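PDB 5XP0: probable csgAB operon transcriptional regulatory protein from Salmonella typhimurium, which acts as the master regulator of adhesive curli fimbriae, being necessary for csgAB operon transcription and promoting biofilm formation. Local coordinates for residues T91-T96 against N112-A117. Sequence-based numbering, arbitrary orientation.
Sequences TLLLNT and NGVFYA
Phe115 lies against Leu92 where two neighbouring parallel strands of a CheY-like receiver domain run side by side, joined through helix 102-107 as a beta-alpha-beta unit. Residues 112-117 belong to the outermost strand of the sheet within this chain and its outgoing loop; residues 91-94 lie on the neighbouring strand and 95-96 on the loop that leaves it. A ladder of backbone bonds, Asn112 N to Thr91 O, Leu93 N to Gly113 O and Phe115 N to Leu93 O, holds the two in register.

On the face covered by helix 121-132, Leu92 CD2 reaches Phe115 CE2 at 3.5 Å, meeting the ring at a slant. Leu92 CG sits anti to the carbonyl carbon (chi1 -72°), and the branch extends over Gly113, CD2 lying a tight 3.5 Å from its CA; Gly113, with no CB, leaves the room that this methyl occupies. Phe115, large and flat, packs against Leu92 and against Val124 and Leu128 of the helix.

Beyond the strand ends Thr96 takes over. Its short, branched side chain serves both polar and apolar neighbours: CB and OG1 pack on Val114 CG1, which also lies over one face of the Tyr116 ring, offset toward its rim, while Thr96 O approaches that ring's edge, 3.3 Å from CD1. A water bridges Thr96 O and Tyr116 O. Asn95 OD1 shares another with Ala117 O, while its ND2 bonds Asp66 and its amide also bonds Leu28 and Gln29 of the second subunit. Two donors converge on Phe115 O: Thr96 N in the carbonyl plane at 3.0 Å, and Thr96 OG1, 43° out of that plane, at 3.1 Å.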
# COMPACT_ATOMS: atom_id res chain seq x y z
N THR B 91 -14.59 -8.84 9.65
CA THR B 91 -13.75 -8.87 8.47
C THR B 91 -14.35 -7.95 7.43
O THR B 91 -15.55 -8.01 7.13
CB THR B 91 -13.60 -10.29 7.90
OG1 THR B 91 -12.90 -11.13 8.84
CG2 THR B 91 -12.77 -10.25 6.59
N LEU B 92 -13.51 -7.09 6.89
CA LEU B 92 -13.86 -6.31 5.71
C LEU B 92 -12.81 -6.57 4.64
O LEU B 92 -11.62 -6.61 4.93
CB LEU B 92 -13.94 -4.84 6.03
CG LEU B 92 -15.19 -4.55 6.87
CD1 LEU B 92 -14.77 -4.37 8.28
CD2 LEU B 92 -15.85 -3.30 6.34
N LEU B 93 -13.27 -6.73 3.42
CA LEU B 93 -12.38 -6.99 2.30
C LEU B 93 -11.97 -5.67 1.66
O LEU B 93 -12.80 -4.80 1.41
CB LEU B 93 -13.07 -7.87 1.28
CG LEU B 93 -13.64 -9.17 1.86
CD1 LEU B 93 -14.27 -9.99 0.70
CD2 LEU B 93 -12.60 -10.01 2.61
N LEU B 94 -10.68 -5.52 1.43
CA LEU B 94 -10.12 -4.32 0.88
C LEU B 94 -9.64 -4.59 -0.53
O LEU B 94 -9.23 -5.71 -0.85
CB LEU B 94 -8.95 -3.87 1.78
CG LEU B 94 -8.30 -2.53 1.51
CD1 LEU B 94 -9.24 -1.43 1.99
CD2 LEU B 94 -6.92 -2.46 2.23
N ASN B 95 -9.70 -3.56 -1.38
CA ASN B 95 -9.22 -3.66 -2.77
C ASN B 95 -9.86 -4.85 -3.48
O ASN B 95 -9.18 -5.59 -4.19
CB ASN B 95 -7.69 -3.78 -2.86
CG ASN B 95 -6.96 -2.58 -2.29
OD1 ASN B 95 -7.32 -1.42 -2.53
ND2 ASN B 95 -5.92 -2.88 -1.51
N THR B 96 -11.16 -5.01 -3.28
CA THR B 96 -11.86 -6.20 -3.77
C THR B 96 -12.10 -6.12 -5.27
O THR B 96 -12.57 -5.08 -5.76
CB THR B 96 -13.20 -6.38 -3.08
OG1 THR B 96 -13.03 -6.38 -1.65
CG2 THR B 96 -13.81 -7.70 -3.51
N ASN B 112 -18.27 -8.33 7.32
CA ASN B 112 -18.95 -7.09 7.67
C ASN B 112 -18.89 -6.00 6.61
O ASN B 112 -19.52 -4.97 6.78
CB ASN B 112 -18.38 -6.50 8.96
CG ASN B 112 -19.02 -7.08 10.19
OD1 ASN B 112 -19.82 -6.43 10.83
ND2 ASN B 112 -18.67 -8.31 10.54
N GLY B 113 -18.15 -6.19 5.52
CA GLY B 113 -18.15 -5.17 4.50
C GLY B 113 -17.19 -5.54 3.40
O GLY B 113 -16.35 -6.44 3.55
N VAL B 114 -17.33 -4.83 2.29
CA VAL B 114 -16.53 -5.03 1.11
C VAL B 114 -16.20 -3.66 0.55
O VAL B 114 -17.10 -2.89 0.22
CB VAL B 114 -17.25 -5.86 0.04
CG1 VAL B 114 -16.36 -5.95 -1.16
CG2 VAL B 114 -17.62 -7.23 0.60
N PHE B 115 -14.92 -3.34 0.46
CA PHE B 115 -14.46 -2.12 -0.17
C PHE B 115 -13.92 -2.44 -1.55
O PHE B 115 -13.06 -3.31 -1.69
CB PHE B 115 -13.36 -1.49 0.68
CG PHE B 115 -13.85 -0.99 2.00
CD1 PHE B 115 -14.73 0.06 2.05
CD2 PHE B 115 -13.43 -1.58 3.18
CE1 PHE B 115 -15.21 0.51 3.26
CE2 PHE B 115 -13.88 -1.13 4.38
CZ PHE B 115 -14.79 -0.06 4.42
N TYR B 116 -14.42 -1.74 -2.57
CA TYR B 116 -13.90 -1.91 -3.93
C TYR B 116 -12.96 -0.78 -4.38
O TYR B 116 -12.10 -1.00 -5.24
CB TYR B 116 -15.08 -1.96 -4.92
CG TYR B 116 -16.00 -3.10 -4.72
CD1 TYR B 116 -15.70 -4.34 -5.26
CD2 TYR B 116 -17.19 -2.93 -4.01
CE1 TYR B 116 -16.55 -5.39 -5.09
CE2 TYR B 116 -18.03 -3.98 -3.83
CZ TYR B 116 -17.70 -5.21 -4.36
OH TYR B 116 -18.57 -6.24 -4.19
N ALA B 117 -13.11 0.41 -3.80
CA ALA B 117 -12.49 1.60 -4.35
C ALA B 117 -10.99 1.57 -4.10
O ALA B 117 -10.55 1.28 -2.99
CB ALA B 117 -13.07 2.87 -3.73
O HOH W 1 -10.11 -0.73 -1.38
O HOH W 2 -11.65 -2.72 -7.10